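Side-chain contacts in eukaryotic peptide chain release factor GTP-binding subunit (Schizosaccharomyces pombe, PDB 1R5B), which belongs to the family of GTP-binding translation factors and forms the GTP-binding subunit of the eukaryotic peptide chain release factor: residues K36-K41 / Q368-E373; G157-G162 / V207-M212; L184-N189 / M212-V217; V315-I318 / E324-S327; K406-S411 / G421-A426. One frame throughout, in Å; residues are numbered along the deposited sequence.

Contact 1 (K36-K41 / Q368-E373); sequences KDMYGK and QIAILE
A chi1 of 164° carries Met38 CG away from the backbone N, and bends at chi2 and chi3 (83° and 67°) turn the thioether end onto the backbone of strand residues Gln368 to Ala370. The methyl does most of the touching: Met38 CE lies 3.7 Å from Ile369 C. It also meets the methyl of the next residue, Met38 CE to Ala370 CB being 3.9 Å. The sulfur sits further up the strand, with Met38 SD 3.9 Å from Gln368 O. The base of the same side chain is held within its own segment, where Met38 CG rests over the centre of the Tyr39 ring, 3.6 Å above its plane. A polar link runs beside this apolar patch: one water donates to Asp37 O at 2.9 Å and accepts a weak bond from Gln368 NE2 at 3.4 Å. Lys461 from strand 457-466 donates to Met38 O, and Tyr39 packs on Val459 of that strand. Strand 364-371 lies between 457-466 and 426-430 in the antiparallel sheet, so the short helix 35-38 docks on this sheet just ahead of strand 42-50.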
# COMPACT_ATOMS: atom_id res chain seq x y z
N LYS A 36 10.76 5.17 11.80
CA LYS A 36 10.71 6.11 10.69
C LYS A 36 12.15 6.45 10.33
O LYS A 36 13.01 6.43 11.21
CB LYS A 36 9.93 7.36 11.09
CG LYS A 36 8.47 7.09 11.47
CD LYS A 36 7.84 8.28 12.19
CE LYS A 36 7.40 9.37 11.22
NZ LYS A 36 7.08 10.64 11.92
N ASP A 37 12.42 6.75 9.06
CA ASP A 37 13.80 7.01 8.59
C ASP A 37 14.50 5.72 8.19
O ASP A 37 15.25 5.70 7.21
CB ASP A 37 14.64 7.76 9.64
CG ASP A 37 15.91 8.39 9.06
OD1 ASP A 37 16.68 8.97 9.85
OD2 ASP A 37 16.21 8.37 7.85
N MET A 38 14.27 4.64 8.94
CA MET A 38 14.60 3.29 8.46
C MET A 38 13.49 2.84 7.48
O MET A 38 13.69 2.83 6.27
CB MET A 38 14.75 2.32 9.66
CG MET A 38 14.72 0.80 9.31
SD MET A 38 16.30 0.13 8.75
CE MET A 38 17.28 0.26 10.21
N TYR A 39 12.32 2.50 8.02
CA TYR A 39 11.19 2.09 7.20
C TYR A 39 10.46 3.34 6.65
O TYR A 39 9.59 3.92 7.31
CB TYR A 39 10.23 1.20 8.02
CG TYR A 39 10.89 0.09 8.85
CD1 TYR A 39 10.71 0.01 10.23
CD2 TYR A 39 11.67 -0.91 8.24
CE1 TYR A 39 11.29 -1.02 11.00
CE2 TYR A 39 12.26 -1.93 9.01
CZ TYR A 39 12.06 -1.98 10.38
OH TYR A 39 12.60 -2.99 11.14
N GLY A 40 10.84 3.75 5.44
CA GLY A 40 10.27 4.94 4.82
C GLY A 40 8.84 4.72 4.34
O GLY A 40 8.40 3.57 4.18
N LYS A 41 8.12 5.83 4.12
CA LYS A 41 6.75 5.81 3.58
C LYS A 41 6.62 5.11 2.22
O LYS A 41 7.50 5.21 1.37
CB LYS A 41 6.22 7.25 3.45
CG LYS A 41 5.96 7.93 4.78
CD LYS A 41 5.74 9.43 4.60
CE LYS A 41 5.80 10.16 5.94
NZ LYS A 41 4.51 10.75 6.31
N GLN A 368 20.22 -2.96 5.71
CA GLN A 368 20.40 -1.87 6.66
C GLN A 368 19.80 -2.25 8.00
O GLN A 368 18.71 -2.80 8.04
CB GLN A 368 19.69 -0.61 6.18
CG GLN A 368 20.30 0.09 4.97
CD GLN A 368 19.80 1.53 4.81
OE1 GLN A 368 19.81 2.08 3.71
NE2 GLN A 368 19.35 2.13 5.91
N ILE A 369 20.48 -1.90 9.09
CA ILE A 369 20.11 -2.38 10.43
C ILE A 369 20.33 -1.34 11.53
O ILE A 369 20.91 -0.28 11.31
CB ILE A 369 20.89 -3.69 10.76
CG1 ILE A 369 20.01 -4.72 11.48
CG2 ILE A 369 22.15 -3.41 11.58
CD1 ILE A 369 20.49 -6.17 11.29
N ALA A 370 19.86 -1.67 12.73
CA ALA A 370 19.92 -0.75 13.86
C ALA A 370 19.91 -1.52 15.17
O ALA A 370 18.89 -2.07 15.56
CB ALA A 370 18.76 0.23 13.80
N ILE A 371 21.06 -1.52 15.86
CA ILE A 371 21.22 -2.25 17.11
C ILE A 371 20.48 -1.49 18.21
O ILE A 371 20.43 -0.26 18.18
CB ILE A 371 22.73 -2.38 17.44
CG1 ILE A 371 23.39 -3.37 16.48
CG2 ILE A 371 22.95 -2.81 18.91
CD1 ILE A 371 23.66 -2.82 15.08
N LEU A 372 19.93 -2.23 19.18
CA LEU A 372 18.96 -1.68 20.14
C LEU A 372 19.38 -1.69 21.63
O LEU A 372 19.04 -0.73 22.34
CB LEU A 372 17.60 -2.38 19.98
CG LEU A 372 16.55 -1.65 19.13
CD1 LEU A 372 15.49 -2.60 18.59
CD2 LEU A 372 15.91 -0.51 19.92
N GLU A 373 20.09 -2.72 22.13
CA GLU A 373 20.31 -2.82 23.59
C GLU A 373 21.57 -3.54 24.16
O GLU A 373 22.45 -2.86 24.71
CB GLU A 373 19.06 -3.39 24.27
CG GLU A 373 18.38 -4.53 23.53
CD GLU A 373 17.86 -5.62 24.46
OE1 GLU A 373 17.86 -6.80 24.05
OE2 GLU A 373 17.45 -5.29 25.60
O HOH W 1 17.71 5.05 5.79

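Contact 2 (G157-G162 / V207-M212); sequences GEFEAG and VDKLSM
Phe159, from the short helix 158-161, inserts its ring edge-on against Lys209 and Leu210 of helix 200-218, within the P-loop-type alpha/beta domain common to GTP-binding translation factors. Its CG is anti to the backbone N (chi1 178°), which sends the ring out across the gap between two helices whose closest CA atoms, those of Phe159 and Leu210, are 9.8 Å apart. The far rim of the ring divides between the two partners. One corner, Phe159 CE1, meets the leucine branch, 3.9 Å from Leu210 CD1. The neighbouring edge runs along the aliphatic root of the lysine: Phe159 CE2 is 4.0 Å from Lys209 CG. Both partners lie near the ring plane, so this contact is made at the rim. Phe163 meets Phe159 edge-to-face and also makes a cation-pi contact with Lys209, while Ile152 of strand 147-153 touches both Phe159 and Leu210. Lys209 CB and CG lie along the ring edge, and the chain bends from chi2 onward, carrying NZ off the ring. At the ring's outermost atom, Phe159 CZ lies 4.0 Å from Lys209 CB.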
# COMPACT_ATOMS: atom_id res chain seq x y z
N GLY A 157 -26.07 22.80 -12.85
CA GLY A 157 -25.64 23.21 -14.18
C GLY A 157 -24.35 22.53 -14.62
O GLY A 157 -24.32 21.87 -15.65
N GLU A 158 -23.29 22.65 -13.83
CA GLU A 158 -21.97 22.14 -14.22
C GLU A 158 -21.90 20.61 -14.21
O GLU A 158 -21.42 20.00 -15.17
CB GLU A 158 -20.89 22.73 -13.30
CG GLU A 158 -19.51 22.89 -13.94
CD GLU A 158 -18.45 23.26 -12.93
OE1 GLU A 158 -17.25 23.08 -13.22
OE2 GLU A 158 -18.81 23.72 -11.83
N PHE A 159 -22.36 20.00 -13.12
CA PHE A 159 -22.52 18.55 -12.99
C PHE A 159 -23.24 17.94 -14.17
O PHE A 159 -22.69 17.13 -14.88
CB PHE A 159 -23.32 18.23 -11.72
CG PHE A 159 -23.58 16.77 -11.52
CD1 PHE A 159 -22.54 15.92 -11.16
CD2 PHE A 159 -24.85 16.24 -11.69
CE1 PHE A 159 -22.76 14.57 -10.97
CE2 PHE A 159 -25.07 14.88 -11.50
CZ PHE A 159 -24.02 14.05 -11.15
N GLU A 160 -24.48 18.35 -14.35
CA GLU A 160 -25.35 17.90 -15.44
C GLU A 160 -24.69 18.04 -16.79
O GLU A 160 -24.81 17.15 -17.63
CB GLU A 160 -26.66 18.69 -15.42
CG GLU A 160 -27.68 18.16 -14.42
CD GLU A 160 -27.43 18.56 -12.95
OE1 GLU A 160 -26.40 19.18 -12.60
OE2 GLU A 160 -28.31 18.27 -12.12
N ALA A 161 -23.99 19.15 -17.01
CA ALA A 161 -23.41 19.46 -18.31
C ALA A 161 -22.43 18.38 -18.78
O ALA A 161 -22.37 18.07 -19.97
CB ALA A 161 -22.72 20.81 -18.28
N GLY A 162 -21.69 17.79 -17.83
CA GLY A 162 -20.73 16.75 -18.14
C GLY A 162 -21.31 15.49 -18.77
O GLY A 162 -20.58 14.75 -19.44
N VAL A 207 -24.31 11.19 -6.82
CA VAL A 207 -23.72 9.86 -6.69
C VAL A 207 -24.56 8.85 -7.46
O VAL A 207 -24.02 8.09 -8.24
CB VAL A 207 -23.58 9.44 -5.20
CG1 VAL A 207 -23.36 7.92 -5.05
CG2 VAL A 207 -22.45 10.19 -4.56
N ASP A 208 -25.87 8.86 -7.25
CA ASP A 208 -26.77 7.93 -7.94
C ASP A 208 -26.66 8.06 -9.46
O ASP A 208 -26.68 7.06 -10.17
CB ASP A 208 -28.23 8.16 -7.51
CG ASP A 208 -28.47 7.86 -6.03
OD1 ASP A 208 -27.49 7.55 -5.30
OD2 ASP A 208 -29.61 7.91 -5.50
N LYS A 209 -26.54 9.29 -9.94
CA LYS A 209 -26.41 9.53 -11.37
C LYS A 209 -25.07 9.03 -11.87
O LYS A 209 -25.00 8.41 -12.92
CB LYS A 209 -26.57 11.03 -11.66
CG LYS A 209 -26.42 11.43 -13.13
CD LYS A 209 -27.55 10.90 -13.99
CE LYS A 209 -27.09 10.56 -15.41
NZ LYS A 209 -27.03 11.78 -16.28
N LEU A 210 -24.00 9.30 -11.12
CA LEU A 210 -22.67 8.87 -11.53
C LEU A 210 -22.59 7.34 -11.55
O LEU A 210 -22.01 6.74 -12.44
CB LEU A 210 -21.59 9.46 -10.62
CG LEU A 210 -21.06 10.82 -11.05
CD1 LEU A 210 -20.49 11.55 -9.86
CD2 LEU A 210 -20.00 10.69 -12.12
N SER A 211 -23.23 6.73 -10.56
CA SER A 211 -23.25 5.29 -10.42
C SER A 211 -23.90 4.61 -11.63
O SER A 211 -23.37 3.66 -12.19
CB SER A 211 -23.99 4.92 -9.13
OG SER A 211 -23.97 3.53 -8.95
N MET A 212 -25.05 5.11 -12.05
CA MET A 212 -25.70 4.59 -13.25
C MET A 212 -24.84 4.84 -14.51
O MET A 212 -24.65 3.95 -15.32
CB MET A 212 -27.09 5.19 -13.41
CG MET A 212 -28.06 4.78 -12.30
SD MET A 212 -28.24 2.98 -12.13
CE MET A 212 -29.63 2.73 -13.12

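Contact 3 (L184-N189 / M212-V217); sequences LVVVIN and MFLRRV
Leu184 and Leu214 hold the closest pair of CA atoms between strand 184-189 and helix segment 212-217, 9.9 Å apart, a spacing that leaves the intervening layer to side chains alone. One leucine methyl of the helix is the meeting point. Leu214 has CG anti to its carbonyl carbon (chi1 -73°) and CD1 extended away from CA (chi2 172°), so CD1 is the atom carried forward to the strand. There it finds two methyls from alternate strand residues. Leu214 CD1 is 4.2 Å from Leu184 CD2, and the same Leu214 CD1 is 4.2 Å from Val186 CG2. The two strand methyls are themselves in contact, Leu184 CD2 to Val186 CG2 being 4.0 Å, and the three carbons form a nearly equilateral triangle. Val186 and Leu214 run antiparallel alongside each other rather than meeting end on; the valine touches through CG2, the branch beside its backbone N. The arrangement belongs to a beta-alpha-beta crossover of the P-loop NTPase type: strand 184-189 leads into helix 200-218, which packs on the sheet before the chain enters the neighbouring parallel strand 226-230. Leu184 and Val186 are one alternation of the strand, both pointing at the helix, while Val185 and Val187 belong to its other face. Tyr228 of strand 226-230 touches both Val186 and Leu214. Helix 169-178 closes in beside them, its Ala173 against Leu214 and its Ala176 against Leu184.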
# COMPACT_ATOMS: atom_id res chain seq x y z
N LEU A 184 -12.18 3.04 -8.83
CA LEU A 184 -12.18 4.46 -9.08
C LEU A 184 -12.58 5.20 -7.81
O LEU A 184 -13.60 4.89 -7.20
CB LEU A 184 -13.17 4.76 -10.20
CG LEU A 184 -13.17 6.15 -10.81
CD1 LEU A 184 -11.83 6.46 -11.41
CD2 LEU A 184 -14.24 6.21 -11.88
N VAL A 185 -11.78 6.17 -7.41
CA VAL A 185 -12.17 7.13 -6.38
C VAL A 185 -12.80 8.34 -7.08
O VAL A 185 -12.18 8.96 -7.93
CB VAL A 185 -10.96 7.58 -5.55
CG1 VAL A 185 -11.38 8.58 -4.50
CG2 VAL A 185 -10.29 6.37 -4.89
N VAL A 186 -14.04 8.65 -6.72
CA VAL A 186 -14.81 9.72 -7.33
C VAL A 186 -15.03 10.78 -6.27
O VAL A 186 -15.72 10.54 -5.27
CB VAL A 186 -16.17 9.21 -7.85
CG1 VAL A 186 -17.03 10.38 -8.33
CG2 VAL A 186 -15.98 8.22 -8.95
N VAL A 187 -14.45 11.95 -6.49
CA VAL A 187 -14.52 13.05 -5.55
C VAL A 187 -15.59 14.06 -6.03
O VAL A 187 -15.49 14.63 -7.11
CB VAL A 187 -13.12 13.67 -5.38
CG1 VAL A 187 -13.16 15.06 -4.94
CG2 VAL A 187 -12.31 12.83 -4.36
N ILE A 188 -16.65 14.21 -5.24
CA ILE A 188 -17.70 15.16 -5.55
C ILE A 188 -17.26 16.51 -4.96
O ILE A 188 -17.33 16.71 -3.74
CB ILE A 188 -19.06 14.72 -4.95
CG1 ILE A 188 -19.46 13.30 -5.41
CG2 ILE A 188 -20.16 15.72 -5.31
CD1 ILE A 188 -19.63 13.14 -6.87
N ASN A 189 -16.82 17.43 -5.82
CA ASN A 189 -16.20 18.70 -5.41
C ASN A 189 -17.21 19.85 -5.36
O ASN A 189 -18.34 19.71 -5.81
CB ASN A 189 -15.06 19.01 -6.38
CG ASN A 189 -14.13 20.12 -5.89
OD1 ASN A 189 -13.54 20.84 -6.68
ND2 ASN A 189 -13.99 20.23 -4.58
N MET A 212 -25.05 5.11 -12.05
CA MET A 212 -25.70 4.59 -13.25
C MET A 212 -24.84 4.84 -14.51
O MET A 212 -24.65 3.95 -15.32
CB MET A 212 -27.09 5.19 -13.41
CG MET A 212 -28.06 4.78 -12.30
SD MET A 212 -28.24 2.98 -12.13
CE MET A 212 -29.63 2.73 -13.12
N PHE A 213 -24.28 6.04 -14.62
CA PHE A 213 -23.59 6.45 -15.84
C PHE A 213 -22.26 5.73 -16.01
O PHE A 213 -21.93 5.30 -17.11
CB PHE A 213 -23.42 7.98 -15.82
CG PHE A 213 -22.69 8.55 -17.01
CD1 PHE A 213 -23.38 8.95 -18.13
CD2 PHE A 213 -21.31 8.72 -16.98
CE1 PHE A 213 -22.71 9.50 -19.22
CE2 PHE A 213 -20.64 9.26 -18.06
CZ PHE A 213 -21.34 9.65 -19.18
N LEU A 214 -21.51 5.58 -14.92
CA LEU A 214 -20.18 4.99 -14.96
C LEU A 214 -20.24 3.50 -15.30
O LEU A 214 -19.40 2.98 -16.02
CB LEU A 214 -19.46 5.18 -13.63
CG LEU A 214 -18.96 6.60 -13.37
CD1 LEU A 214 -18.45 6.70 -11.93
CD2 LEU A 214 -17.88 7.02 -14.35
N ARG A 215 -21.26 2.83 -14.78
CA ARG A 215 -21.56 1.46 -15.19
C ARG A 215 -21.91 1.41 -16.68
O ARG A 215 -21.40 0.56 -17.41
CB ARG A 215 -22.71 0.89 -14.35
CG ARG A 215 -23.14 -0.54 -14.73
CD ARG A 215 -22.04 -1.59 -14.59
NE ARG A 215 -22.46 -2.89 -15.12
CZ ARG A 215 -21.71 -4.01 -15.10
NH1 ARG A 215 -20.49 -3.99 -14.61
NH2 ARG A 215 -22.20 -5.14 -15.60
N ARG A 216 -22.76 2.31 -17.15
CA ARG A 216 -23.19 2.25 -18.54
C ARG A 216 -22.03 2.45 -19.50
O ARG A 216 -21.87 1.69 -20.45
CB ARG A 216 -24.28 3.28 -18.83
CG ARG A 216 -24.80 3.20 -20.25
CD ARG A 216 -26.04 4.03 -20.52
NE ARG A 216 -25.70 5.27 -21.21
CZ ARG A 216 -25.62 6.47 -20.64
NH1 ARG A 216 -25.89 6.64 -19.34
NH2 ARG A 216 -25.28 7.52 -21.38
N VAL A 217 -21.22 3.47 -19.27
CA VAL A 217 -20.24 3.87 -20.27
C VAL A 217 -18.90 3.18 -20.06
O VAL A 217 -18.07 3.17 -20.96
CB VAL A 217 -20.06 5.40 -20.30
CG1 VAL A 217 -21.42 6.09 -20.40
CG2 VAL A 217 -19.27 5.91 -19.09

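Contact 4 (V315-I318 / E324-S327); sequences VTAI and EEIS
Ile318 and Ile326 face each other across the beta hairpin of strands 311-319 and 325-330, in the antiparallel beta domain that follows the GTP-binding domain. Hydrogen bonding is sparse. Ile326 N donates to Ile318 O at 3.1 Å with a fairly straight N-H...O angle of 159°, although the donor stands above the carbonyl plane, 38° out of it, and so misses the lone pairs. The reverse link is made through water: Ile318 N and Ile326 O are 4.2 Å apart, and one water fills in, accepting from Ile318 N at 3.0 Å and donating to Ile326 O at 2.6 Å. The water thus stands in for a direct return bond. A weaker polar contact joins the same carbonyl, with Glu325 CA 3.3 Å from Ile318 O in a CA-H...O geometry, so that oxygen is approached by two neighbouring residues of the opposing strand. Apolar contact comes from the two isoleucines, whose side chains cross at about a right angle. In Ile326 a chi1 of 59° sets CG1 between the backbone N and the carbonyl carbon, from where Ile326 CG1 meets Ile318 CG2 at 3.7 Å. Beyond the isoleucines, Leu337 of strand 334-340 packs on Ile318, and Lys300 makes a long, weak ion pair with Glu325 OE2. The second carboxylate oxygen bends back over the first strand, Glu325 OE1 reaching 3.2 Å from Ala317 CB.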
# COMPACT_ATOMS: atom_id res chain seq x y z
N VAL A 315 -5.73 -23.65 -4.27
CA VAL A 315 -6.66 -22.97 -3.36
C VAL A 315 -8.12 -23.30 -3.73
O VAL A 315 -8.62 -22.84 -4.75
CB VAL A 315 -6.44 -21.45 -3.42
CG1 VAL A 315 -7.50 -20.70 -2.62
CG2 VAL A 315 -5.04 -21.11 -2.92
N THR A 316 -8.79 -24.11 -2.91
CA THR A 316 -10.18 -24.52 -3.18
C THR A 316 -11.24 -23.63 -2.52
O THR A 316 -12.43 -23.74 -2.84
CB THR A 316 -10.42 -25.99 -2.74
OG1 THR A 316 -10.19 -26.14 -1.34
CG2 THR A 316 -9.40 -26.93 -3.40
N ALA A 317 -10.82 -22.78 -1.58
CA ALA A 317 -11.74 -21.86 -0.95
C ALA A 317 -11.03 -20.71 -0.24
O ALA A 317 -9.92 -20.88 0.24
CB ALA A 317 -12.65 -22.60 0.04
N ILE A 318 -11.69 -19.56 -0.19
CA ILE A 318 -11.20 -18.36 0.47
C ILE A 318 -12.22 -17.87 1.49
O ILE A 318 -13.42 -17.89 1.23
CB ILE A 318 -10.95 -17.24 -0.58
CG1 ILE A 318 -10.08 -17.76 -1.73
CG2 ILE A 318 -10.32 -16.02 0.07
CD1 ILE A 318 -9.97 -16.79 -2.89
N GLU A 324 -16.66 -16.03 6.14
CA GLU A 324 -17.62 -16.20 5.05
C GLU A 324 -16.85 -16.46 3.76
O GLU A 324 -15.79 -15.87 3.53
CB GLU A 324 -18.52 -14.97 4.89
CG GLU A 324 -19.58 -15.09 3.79
CD GLU A 324 -20.97 -14.64 4.24
OE1 GLU A 324 -21.52 -15.24 5.18
OE2 GLU A 324 -21.51 -13.69 3.63
N GLU A 325 -17.38 -17.36 2.93
CA GLU A 325 -16.72 -17.69 1.68
C GLU A 325 -16.86 -16.55 0.68
O GLU A 325 -17.97 -16.11 0.36
CB GLU A 325 -17.27 -18.98 1.08
CG GLU A 325 -16.76 -19.25 -0.33
CD GLU A 325 -16.52 -20.72 -0.60
OE1 GLU A 325 -15.50 -21.24 -0.14
OE2 GLU A 325 -17.36 -21.35 -1.28
N ILE A 326 -15.71 -16.09 0.19
CA ILE A 326 -15.64 -15.10 -0.88
C ILE A 326 -14.91 -15.69 -2.09
O ILE A 326 -14.10 -16.60 -1.95
CB ILE A 326 -14.93 -13.82 -0.37
CG1 ILE A 326 -13.51 -14.14 0.10
CG2 ILE A 326 -15.76 -13.17 0.75
CD1 ILE A 326 -12.71 -12.95 0.57
N SER A 327 -15.21 -15.17 -3.27
CA SER A 327 -14.70 -15.74 -4.51
C SER A 327 -13.32 -15.20 -4.91
O SER A 327 -12.65 -15.79 -5.76
CB SER A 327 -15.70 -15.49 -5.63
OG SER A 327 -15.94 -14.10 -5.76
O HOH W 2 -13.87 -19.17 -2.20

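Contact 5 (K406-S411 / G421-A426); sequences KTNRKS and GMKIIA
Lys423 and Asn408 have the nearest CA atoms of two irregular segments, 9.3 Å apart, and backbone never meets backbone. Residues 406-411 wind as a loop with a positive phi (56°) at Lys406, whereas from Met422 on the second segment is extended and leads into strand 426-430. The gap is bridged chiefly by the lysine. Lys423 points at the loop and bends at chi2 and chi3, with CG anti to its carbonyl carbon (chi1 -86°), which takes its end past Asn408 to the start of the loop. Its ammonium stops 3.8 Å from the main chain there, Lys423 NZ to Lys406 N, a pairing of two donors. The penultimate carbon passes Asn408 more loosely, Lys423 CE being 4.4 Å from Asn408 OD1. That amide oxygen is too distant to accept from the charged end, since Lys423 NZ and Asn408 OD1 are 4.9 Å apart. Further along, Ile425 comes near the loop without touching it closely; Ile425 CG2 is 4.6 Å from Lys410 O. Strand 364-371 lies behind, with Gln368 touching Asn408 and Ile366 touching Ile425. The pair of segments lies in the C-terminal, eEF1A-like beta domain. Chemically this is a sparse surface contact in which no attractive polar pair forms between the segments: the end of Lys423 stands beside the backbone N-H of Lys406, and with two lysines close by the local charge is probably positive.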
# COMPACT_ATOMS: atom_id res chain seq x y z
N LYS A 406 23.22 10.05 11.37
CA LYS A 406 22.55 11.34 11.11
C LYS A 406 22.01 11.39 9.67
O LYS A 406 20.90 10.92 9.43
CB LYS A 406 23.47 12.53 11.45
CG LYS A 406 22.91 13.47 12.51
CD LYS A 406 23.21 13.01 13.93
CE LYS A 406 22.85 14.08 14.97
NZ LYS A 406 21.58 14.81 14.66
N THR A 407 22.78 11.93 8.73
CA THR A 407 22.47 11.77 7.31
C THR A 407 23.12 10.47 6.84
O THR A 407 24.35 10.35 6.82
CB THR A 407 22.95 12.99 6.46
OG1 THR A 407 23.07 12.60 5.08
CG2 THR A 407 24.37 13.46 6.84
N ASN A 408 22.29 9.48 6.48
CA ASN A 408 22.78 8.17 6.05
C ASN A 408 23.74 8.28 4.87
O ASN A 408 23.35 8.05 3.71
CB ASN A 408 21.60 7.25 5.68
CG ASN A 408 20.78 6.81 6.89
OD1 ASN A 408 20.90 7.38 7.98
ND2 ASN A 408 19.94 5.81 6.69
N ARG A 409 25.01 8.61 5.17
CA ARG A 409 26.00 8.89 4.13
C ARG A 409 26.49 7.57 3.55
O ARG A 409 26.15 7.22 2.42
CB ARG A 409 27.14 9.75 4.68
CG ARG A 409 26.82 11.23 4.71
CD ARG A 409 27.62 12.04 5.74
NE ARG A 409 28.68 12.86 5.13
CZ ARG A 409 29.50 13.66 5.81
NH1 ARG A 409 29.41 13.76 7.13
NH2 ARG A 409 30.43 14.37 5.17
N LYS A 410 27.27 6.83 4.34
CA LYS A 410 27.55 5.42 4.04
C LYS A 410 28.49 4.84 5.08
O LYS A 410 28.07 3.99 5.87
CB LYS A 410 28.09 5.20 2.60
CG LYS A 410 29.06 6.27 2.04
CD LYS A 410 30.07 5.68 1.05
CE LYS A 410 31.19 4.93 1.76
NZ LYS A 410 32.31 4.60 0.83
N SER A 411 29.73 5.32 5.08
CA SER A 411 30.83 4.87 5.95
C SER A 411 31.97 4.33 5.09
O SER A 411 31.82 3.31 4.42
CB SER A 411 30.42 3.82 6.96
OG SER A 411 31.48 3.52 7.84
N GLY A 421 22.84 1.77 19.35
CA GLY A 421 22.56 2.95 18.54
C GLY A 421 23.30 3.04 17.21
O GLY A 421 23.30 4.09 16.57
N MET A 422 23.91 1.93 16.80
CA MET A 422 24.66 1.88 15.55
C MET A 422 23.74 1.38 14.42
O MET A 422 22.60 0.98 14.68
CB MET A 422 25.87 0.96 15.73
CG MET A 422 27.05 1.25 14.82
SD MET A 422 28.51 0.41 15.38
CE MET A 422 29.12 -0.34 13.90
N LYS A 423 24.25 1.42 13.19
CA LYS A 423 23.52 1.04 11.99
C LYS A 423 24.34 0.07 11.08
O LYS A 423 25.34 -0.49 11.54
CB LYS A 423 23.12 2.33 11.27
CG LYS A 423 21.79 2.96 11.77
CD LYS A 423 22.00 4.20 12.65
CE LYS A 423 21.51 5.48 11.95
NZ LYS A 423 21.84 6.73 12.70
N ILE A 424 23.90 -0.17 9.83
CA ILE A 424 24.68 -1.00 8.87
C ILE A 424 24.23 -0.95 7.39
O ILE A 424 23.10 -0.57 7.08
CB ILE A 424 24.67 -2.49 9.31
CG1 ILE A 424 25.99 -3.19 8.94
CG2 ILE A 424 23.47 -3.21 8.69
CD1 ILE A 424 25.85 -4.68 8.50
N ILE A 425 25.13 -1.36 6.49
CA ILE A 425 24.76 -1.81 5.13
C ILE A 425 25.72 -2.93 4.67
O ILE A 425 26.82 -2.66 4.18
CB ILE A 425 24.64 -0.58 4.11
CG1 ILE A 425 25.50 -0.72 2.83
CG2 ILE A 425 24.91 0.76 4.80
CD1 ILE A 425 24.97 -1.74 1.81
N ALA A 426 25.32 -4.20 4.86
CA ALA A 426 26.21 -5.34 4.56
C ALA A 426 25.52 -6.70 4.33
O ALA A 426 24.33 -6.87 4.61
CB ALA A 426 27.24 -5.48 5.66

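The contacts fall into three regions. Contacts 2 and 3, with centres about 8 Å apart, share Met212 and helix 200-218; Leu210 CD1 of the one packs 3.5 Å from Ile188 CD1 of the other, on strand 184-189. Contacts 1 and 5, with centres about 10 Å apart, meet in the C-terminal beta domain, where Ile371 N probably hydrogen-bonds Met422 O at 3.2 Å. Contact 4 stands alone in the middle beta domain, its centre about 29 Å from that of contact 3. Segment 36-41 leads into strand 42-50, which runs toward a probable P-loop at Gly50 to Ser57, so contact 1 ties the approach to the GTP-binding sheet to the C-terminal domain.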